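Local coordinates for uncharacterized protein (Treponema denticola ATCC 35404, PDB 6QNM) that probably binds oxygen at a di-iron centre and belongs to the ODP family, which is built on the metallo-beta-lactamase fold, at residues K18-G23 and Q37-D42; G46-P51 and D71-I76; R161-G166 and L219-Q224. All blocks are in the same frame, centred on the assembly; numbering follows the deposited sequence.

In the fold
Each contact pairs neighbouring strands within one of the two facing sheets of a metallo-beta-lactamase-type sandwich. Contacts 1 and 2 share one sheet, their centres about 10 Å apart, and strands 35-42 and 45-49 join them: Val47 N lies 2.8 Å from Ile40 O. Contact 3 lies in the opposing sheet, its centre about 12 Å from that of contact 1 and about 17 Å from that of contact 2. Between the sheets, Tyr38 OH lies 3.1 Å from Pro223 O, and Gln224 NE2 lies 3.0 Å from Asp50 O; both are hydrogen bonds. In this fold the metal site generally lies at one edge of the sandwich, among loops that follow the strands.

Contact 1 (K18-G23 and Q37-D42); sequences KFIWLG and QYLIVD
Trp21 turns the edge of its indole toward the face of the Tyr38 ring, an offset edge-to-face pair within the antiparallel hairpin of strands 17-23 and 35-42, part of one sheet of the metallo-beta-lactamase sandwich. The five-membered ring makes the touch: Trp21 CD1 lies 3.6 Å from Tyr38 CE1, with the two planes at 66°. Tyr38 CG sits beside its own backbone N (chi1 -77°), a setting that leans the phenol toward the partner strand. There the ring also meets a second aromatic, Phe19, whose CE2 is 3.6 Å from Tyr38 CD1 in an oblique approach. Neighbouring atoms of Tyr38 thus serve the two rings, CE1 the indole and CD1 the phenyl. Phe19 in turn brings its CD1 to 3.7 Å from Ile40 CG1. Large rings suit this face because it looks into the interior, toward Ile162 and Phe164 of the other sheet. The polar tips are satisfied as well: Trp21 NE1 is hydrogen-bonded to Thr35 OG1, and Tyr38 OH to Pro223 O.

The other face, with Ile20, Leu22, Leu39 and Val41, is largely aliphatic. Ile20 and Leu39 run side by side, with CD1 of the isoleucine 4.0 Å from CD2 of the leucine, and that same CD1 also meets Val41 CG2. Leu22 packs over the aliphatic part of Gln37 and touches Ala63 and Ile64 of helix 57-65. Six backbone bonds hold the hairpin, two in each of the pairs Lys18-Val41, Ile20-Leu39 and Leu22-Gln37; Leu22 N to Gln37 O is 2.7 Å. Beyond its aliphatic part, Gln37 bends at chi2 and folds back on its own strand, giving NE2 to Tyr38 O at 3.0 Å in an almost straight bond, 178° at the hydrogen.

Contact 2 (G46-P51 and D71-I76); sequences GVLLDP and DKIDTI
Leu48 reaches from its strand over two isoleucines of the next, in the beta-alpha-beta unit made by strand 45-49, helix 57-65 and strand 73-77. Leu48 CB lies 4.2 Å from Ile76 CG1. Leu48 CG, placed beside the backbone N (chi1 -79°), stands 4.0 Å from Ile73 CD1, with CG2 of that isoleucine equally near. At the tip, Leu48 CD1 closes to 3.8 Å from Ile73 CD1, the two side chains crossing at about a right angle. Trp92 of helix 89-95 also touches Leu48 and Ile76, so branched aliphatics suit this buried layer between sheet and helix.

The parallel register slips by one residue between Gly46 and Val47, a beta bulge. Gly46 O takes Asp74 N at 3.0 Å, and more weakly Thr75 N. Glycine fits here because a beta carbon would run into Ile73 CG1. On the face opposite Leu48, Val47 and Thr75 lie side by side. Leu48 N bonds Thr75 O at 2.9 Å, and past the strand Pro51 sets its CG 3.7 Å from Ile76 CG2.

Contact 3 (R161-G166 and L219-Q224); sequences RILFSG and LMIAPQ
Strands 162-166 and 220-223 are parallel neighbours within the second sheet of the metallo-beta-lactamase sandwich, linked through helices 185-199 and 203-215. At the start of the pair, Arg161 lies in a G1 beta bulge. Its side chain bends at chi3 to bring one guanidinium face over Leu219, whose CD2 is 3.4 Å from Arg161 NH2. The leucine supplies an apolar cover for the flat cation, while Arg161 NH1 is hydrogen-bonded to Asn217 O. Arg161 O accepts Leu219 N at 2.8 Å and, weakly, Met220 N.

The regular ladder then follows, with Leu163 N to Met220 O and Ala222 N to Leu163 O, the latter 2.7 Å and close to straight; Ser165 N to Ala222 O is the next rung. Ile162 and Met220 point the same way, Ile162 CG1 lying 3.9 Å from Met220 CB. The small Ala222 is touched by Ile162 CG2 and leaves room for Tyr38, which reaches it from the other sheet. Ile221 faces the other way, its CG2 3.8 Å from Ser165 CB.

Gly166 N sits over the centre of the Phe164 ring, 3.7 Å above its plane. At the ring's edge, near that plane, Gln224 OE1 approaches Phe164 CE1 to 3.7 Å, with ring and amide planes 77° apart. Gly166 has a positive phi (66°), which favours glycine, and its O takes Gln224 N at 2.8 Å. An amide oxygen at the rim of an aromatic ring meets the slightly positive C-H edge, so this approach is probably mildly attractive and helps orient the Gln224 amide, whose NE2 is hydrogen-bonded to Asp50 O.

Contact 1 (K18-G23 and Q37-D42)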
# COMPACT_ATOMS: atom_id res chain seq x y z
N LYS A 18 2.00 -27.84 12.51
CA LYS A 18 3.11 -27.03 13.01
C LYS A 18 2.92 -25.58 12.60
O LYS A 18 2.50 -25.29 11.47
CB LYS A 18 4.46 -27.51 12.44
CG LYS A 18 5.15 -28.62 13.21
CD LYS A 18 6.35 -29.12 12.41
CE LYS A 18 7.14 -30.17 13.17
NZ LYS A 18 6.34 -31.40 13.42
N PHE A 19 3.22 -24.66 13.52
CA PHE A 19 3.31 -23.23 13.25
C PHE A 19 4.75 -22.81 13.53
O PHE A 19 5.21 -22.91 14.67
CB PHE A 19 2.32 -22.44 14.10
CG PHE A 19 2.09 -21.02 13.63
CD1 PHE A 19 0.88 -20.65 13.06
CD2 PHE A 19 3.08 -20.05 13.78
CE1 PHE A 19 0.67 -19.35 12.63
CE2 PHE A 19 2.87 -18.75 13.36
CZ PHE A 19 1.67 -18.40 12.78
N ILE A 20 5.45 -22.34 12.50
CA ILE A 20 6.90 -22.20 12.52
C ILE A 20 7.28 -20.75 12.23
O ILE A 20 6.77 -20.14 11.29
CB ILE A 20 7.57 -23.14 11.50
CG1 ILE A 20 7.22 -24.60 11.80
CG2 ILE A 20 9.08 -22.94 11.50
CD1 ILE A 20 7.35 -25.51 10.60
N TRP A 21 8.20 -20.21 13.04
CA TRP A 21 8.84 -18.93 12.79
C TRP A 21 10.21 -19.18 12.18
O TRP A 21 10.98 -19.99 12.70
CB TRP A 21 8.98 -18.13 14.09
CG TRP A 21 9.85 -16.89 14.00
CD1 TRP A 21 9.43 -15.62 13.74
CD2 TRP A 21 11.27 -16.81 14.21
NE1 TRP A 21 10.50 -14.75 13.76
CE2 TRP A 21 11.64 -15.46 14.04
CE3 TRP A 21 12.26 -17.75 14.50
CZ2 TRP A 21 12.96 -15.03 14.16
CZ3 TRP A 21 13.57 -17.32 14.62
CH2 TRP A 21 13.91 -15.97 14.46
N LEU A 22 10.52 -18.49 11.09
CA LEU A 22 11.85 -18.55 10.49
C LEU A 22 12.45 -17.15 10.51
O LEU A 22 11.81 -16.19 10.05
CB LEU A 22 11.80 -19.08 9.06
CG LEU A 22 11.10 -20.42 8.86
CD1 LEU A 22 10.74 -20.62 7.39
CD2 LEU A 22 11.97 -21.55 9.37
N GLY A 23 13.66 -17.04 11.04
CA GLY A 23 14.32 -15.75 11.07
C GLY A 23 15.81 -15.91 11.29
O GLY A 23 16.32 -17.02 11.46
N GLN A 37 10.09 -15.23 7.93
CA GLN A 37 9.01 -16.00 7.32
C GLN A 37 8.22 -16.76 8.37
O GLN A 37 8.80 -17.41 9.25
CB GLN A 37 9.58 -16.97 6.29
CG GLN A 37 8.51 -17.74 5.53
CD GLN A 37 7.72 -16.83 4.61
OE1 GLN A 37 8.29 -16.17 3.75
NE2 GLN A 37 6.41 -16.79 4.80
N TYR A 38 6.90 -16.71 8.28
CA TYR A 38 6.03 -17.58 9.05
C TYR A 38 5.53 -18.69 8.14
O TYR A 38 5.18 -18.45 6.98
CB TYR A 38 4.84 -16.82 9.65
CG TYR A 38 5.19 -15.99 10.86
CD1 TYR A 38 5.50 -16.59 12.07
CD2 TYR A 38 5.21 -14.60 10.78
CE1 TYR A 38 5.83 -15.83 13.18
CE2 TYR A 38 5.54 -13.83 11.89
CZ TYR A 38 5.84 -14.45 13.08
OH TYR A 38 6.16 -13.69 14.18
N LEU A 39 5.51 -19.91 8.67
CA LEU A 39 5.16 -21.09 7.89
C LEU A 39 4.28 -22.01 8.72
O LEU A 39 4.58 -22.29 9.88
CB LEU A 39 6.42 -21.84 7.43
CG LEU A 39 6.24 -23.24 6.84
CD1 LEU A 39 5.74 -23.17 5.41
CD2 LEU A 39 7.54 -24.02 6.90
N ILE A 40 3.17 -22.45 8.13
CA ILE A 40 2.31 -23.47 8.71
C ILE A 40 2.50 -24.74 7.91
O ILE A 40 2.50 -24.71 6.67
CB ILE A 40 0.83 -23.03 8.72
CG1 ILE A 40 0.64 -21.80 9.60
CG2 ILE A 40 -0.06 -24.18 9.18
CD1 ILE A 40 -0.75 -21.19 9.50
N VAL A 41 2.68 -25.86 8.60
CA VAL A 41 2.71 -27.17 7.97
C VAL A 41 1.58 -27.99 8.59
O VAL A 41 1.50 -28.12 9.82
CB VAL A 41 4.07 -27.87 8.14
CG1 VAL A 41 4.03 -29.26 7.50
CG2 VAL A 41 5.17 -27.03 7.52
N ASP A 42 0.71 -28.53 7.74
CA ASP A 42 -0.43 -29.31 8.19
C ASP A 42 -0.47 -30.59 7.37
O ASP A 42 -0.61 -30.54 6.14
CB ASP A 42 -1.74 -28.53 8.04
CG ASP A 42 -2.90 -29.24 8.69
OD1 ASP A 42 -3.40 -30.20 8.08
OD2 ASP A 42 -3.29 -28.85 9.81

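Contact 2 (G46-P51 and D71-I76)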
# COMPACT_ATOMS: atom_id res chain seq x y z
N GLY A 46 2.11 -27.14 3.06
CA GLY A 46 2.62 -25.88 3.58
C GLY A 46 1.71 -24.70 3.29
O GLY A 46 1.00 -24.68 2.28
N VAL A 47 1.73 -23.73 4.20
CA VAL A 47 1.10 -22.43 4.02
C VAL A 47 2.15 -21.36 4.33
O VAL A 47 2.77 -21.40 5.39
CB VAL A 47 -0.12 -22.25 4.94
CG1 VAL A 47 -0.76 -20.86 4.73
CG2 VAL A 47 -1.13 -23.37 4.73
N LEU A 48 2.33 -20.42 3.41
CA LEU A 48 3.26 -19.31 3.60
C LEU A 48 2.47 -18.05 3.91
O LEU A 48 1.50 -17.73 3.21
CB LEU A 48 4.12 -19.08 2.35
CG LEU A 48 5.31 -20.01 2.13
CD1 LEU A 48 5.97 -19.69 0.80
CD2 LEU A 48 6.31 -19.89 3.27
N LEU A 49 2.88 -17.33 4.95
CA LEU A 49 2.24 -16.09 5.35
C LEU A 49 3.15 -14.92 5.00
O LEU A 49 4.29 -14.86 5.48
CB LEU A 49 1.94 -16.09 6.85
CG LEU A 49 1.38 -17.39 7.43
CD1 LEU A 49 1.00 -17.22 8.89
CD2 LEU A 49 0.19 -17.85 6.62
N ASP A 50 2.65 -14.01 4.16
CA ASP A 50 3.37 -12.81 3.75
C ASP A 50 4.81 -13.11 3.35
O ASP A 50 5.76 -12.57 3.99
CB ASP A 50 3.31 -11.76 4.84
CG ASP A 50 2.03 -10.94 4.81
OD1 ASP A 50 1.23 -11.14 3.88
OD2 ASP A 50 1.84 -10.10 5.72
N PRO A 51 5.06 -13.92 2.33
CA PRO A 51 6.46 -14.30 2.03
C PRO A 51 7.37 -13.15 1.65
O PRO A 51 8.48 -13.05 2.20
CB PRO A 51 6.30 -15.31 0.88
CG PRO A 51 4.92 -15.11 0.34
CD PRO A 51 4.09 -14.65 1.50
N ASP A 71 7.78 -27.84 -3.04
CA ASP A 71 6.78 -28.60 -3.79
C ASP A 71 5.42 -28.61 -3.13
O ASP A 71 4.39 -28.51 -3.80
CB ASP A 71 7.25 -30.06 -3.94
CG ASP A 71 7.74 -30.39 -5.33
OD1 ASP A 71 7.97 -29.45 -6.11
OD2 ASP A 71 7.90 -31.59 -5.63
N LYS A 72 5.40 -28.74 -1.81
CA LYS A 72 4.19 -29.03 -1.06
C LYS A 72 3.58 -27.80 -0.41
O LYS A 72 2.70 -27.93 0.44
CB LYS A 72 4.47 -30.12 -0.03
CG LYS A 72 5.22 -31.30 -0.64
CD LYS A 72 5.18 -32.54 0.23
CE LYS A 72 5.95 -33.68 -0.44
NZ LYS A 72 5.70 -35.01 0.19
N ILE A 73 4.02 -26.60 -0.79
CA ILE A 73 3.38 -25.39 -0.32
C ILE A 73 2.17 -25.15 -1.21
O ILE A 73 2.31 -24.85 -2.40
CB ILE A 73 4.33 -24.19 -0.33
CG1 ILE A 73 5.46 -24.41 0.69
CG2 ILE A 73 3.57 -22.91 -0.03
CD1 ILE A 73 6.58 -23.41 0.57
N ASP A 74 0.97 -25.30 -0.65
CA ASP A 74 -0.28 -25.20 -1.41
C ASP A 74 -0.94 -23.83 -1.32
O ASP A 74 -1.78 -23.52 -2.17
CB ASP A 74 -1.29 -26.24 -0.91
CG ASP A 74 -0.76 -27.65 -0.98
OD1 ASP A 74 0.09 -27.93 -1.85
OD2 ASP A 74 -1.20 -28.49 -0.17
N THR A 75 -0.60 -23.03 -0.32
CA THR A 75 -1.33 -21.81 -0.03
C THR A 75 -0.36 -20.70 0.34
O THR A 75 0.56 -20.92 1.14
CB THR A 75 -2.33 -22.04 1.10
OG1 THR A 75 -3.33 -22.97 0.67
CG2 THR A 75 -3.00 -20.74 1.52
N ILE A 76 -0.56 -19.52 -0.24
CA ILE A 76 0.16 -18.32 0.15
C ILE A 76 -0.87 -17.30 0.61
O ILE A 76 -1.86 -17.05 -0.09
CB ILE A 76 1.01 -17.75 -1.00
CG1 ILE A 76 2.16 -18.70 -1.33
CG2 ILE A 76 1.54 -16.37 -0.64
CD1 ILE A 76 2.97 -18.25 -2.54

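Contact 3 (R161-G166 and L219-Q224)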
# COMPACT_ATOMS: atom_id res chain seq x y z
N ARG A 161 -4.13 -21.59 17.77
CA ARG A 161 -4.64 -20.38 18.42
C ARG A 161 -3.64 -19.22 18.31
O ARG A 161 -3.59 -18.34 19.17
CB ARG A 161 -5.03 -20.64 19.88
CG ARG A 161 -6.20 -21.61 20.03
CD ARG A 161 -6.56 -21.84 21.48
NE ARG A 161 -7.18 -20.68 22.10
CZ ARG A 161 -7.29 -20.49 23.41
NH1 ARG A 161 -7.87 -19.39 23.88
NH2 ARG A 161 -6.81 -21.40 24.26
N ILE A 162 -2.86 -19.21 17.23
CA ILE A 162 -1.93 -18.13 16.94
C ILE A 162 -2.54 -17.23 15.88
O ILE A 162 -2.94 -17.70 14.80
CB ILE A 162 -0.57 -18.68 16.47
CG1 ILE A 162 0.08 -19.52 17.58
CG2 ILE A 162 0.35 -17.55 16.04
CD1 ILE A 162 1.35 -20.25 17.15
N LEU A 163 -2.63 -15.93 16.17
CA LEU A 163 -3.09 -14.94 15.20
C LEU A 163 -1.86 -14.32 14.54
O LEU A 163 -1.07 -13.64 15.19
CB LEU A 163 -3.94 -13.86 15.87
CG LEU A 163 -4.29 -12.69 14.95
CD1 LEU A 163 -5.17 -13.15 13.79
CD2 LEU A 163 -4.97 -11.57 15.72
N PHE A 164 -1.71 -14.56 13.24
CA PHE A 164 -0.76 -13.80 12.44
C PHE A 164 -1.42 -12.47 12.08
O PHE A 164 -2.41 -12.45 11.34
CB PHE A 164 -0.34 -14.57 11.19
CG PHE A 164 0.46 -13.74 10.22
CD1 PHE A 164 1.78 -13.41 10.50
CD2 PHE A 164 -0.10 -13.29 9.04
CE1 PHE A 164 2.52 -12.64 9.61
CE2 PHE A 164 0.63 -12.52 8.15
CZ PHE A 164 1.95 -12.20 8.43
N SER A 165 -0.88 -11.37 12.59
CA SER A 165 -1.54 -10.07 12.50
C SER A 165 -0.96 -9.18 11.40
O SER A 165 -1.44 -8.06 11.23
CB SER A 165 -1.44 -9.33 13.84
OG SER A 165 -0.10 -9.24 14.28
N GLY A 166 0.04 -9.65 10.67
CA GLY A 166 0.64 -8.82 9.63
C GLY A 166 1.34 -7.63 10.25
O GLY A 166 2.16 -7.76 11.16
N LEU A 219 -4.01 -17.29 21.73
CA LEU A 219 -2.96 -17.42 22.73
C LEU A 219 -1.73 -16.62 22.34
O LEU A 219 -0.94 -16.25 23.22
CB LEU A 219 -2.60 -18.89 22.93
CG LEU A 219 -3.72 -19.80 23.45
CD1 LEU A 219 -3.28 -21.26 23.45
CD2 LEU A 219 -4.14 -19.37 24.85
N MET A 220 -1.56 -16.35 21.05
CA MET A 220 -0.44 -15.57 20.55
C MET A 220 -0.93 -14.61 19.48
O MET A 220 -1.87 -14.91 18.74
CB MET A 220 0.66 -16.46 19.95
CG MET A 220 1.48 -17.25 20.94
SD MET A 220 2.82 -18.08 20.08
CE MET A 220 3.04 -19.54 21.10
N ILE A 221 -0.30 -13.45 19.42
CA ILE A 221 -0.43 -12.53 18.30
C ILE A 221 0.96 -12.38 17.70
O ILE A 221 1.87 -11.86 18.35
CB ILE A 221 -1.01 -11.17 18.72
CG1 ILE A 221 -2.41 -11.35 19.33
CG2 ILE A 221 -1.06 -10.22 17.53
CD1 ILE A 221 -3.06 -10.05 19.77
N ALA A 222 1.13 -12.86 16.47
CA ALA A 222 2.44 -12.87 15.84
C ALA A 222 2.47 -11.87 14.69
O ALA A 222 1.84 -12.10 13.65
CB ALA A 222 2.77 -14.28 15.33
N PRO A 223 3.18 -10.76 14.83
CA PRO A 223 3.26 -9.77 13.75
C PRO A 223 4.36 -10.14 12.75
O PRO A 223 5.20 -10.99 13.00
CB PRO A 223 3.60 -8.48 14.50
CG PRO A 223 4.47 -8.96 15.64
CD PRO A 223 3.96 -10.35 16.01
N GLN A 224 4.35 -9.43 11.62
CA GLN A 224 5.33 -9.72 10.58
C GLN A 224 6.74 -9.31 11.00
O GLN A 224 7.71 -9.91 10.54
CB GLN A 224 4.93 -9.03 9.27
CG GLN A 224 5.94 -9.17 8.12
CD GLN A 224 6.00 -10.58 7.53
OE1 GLN A 224 5.73 -11.58 8.20
NE2 GLN A 224 6.36 -10.66 6.25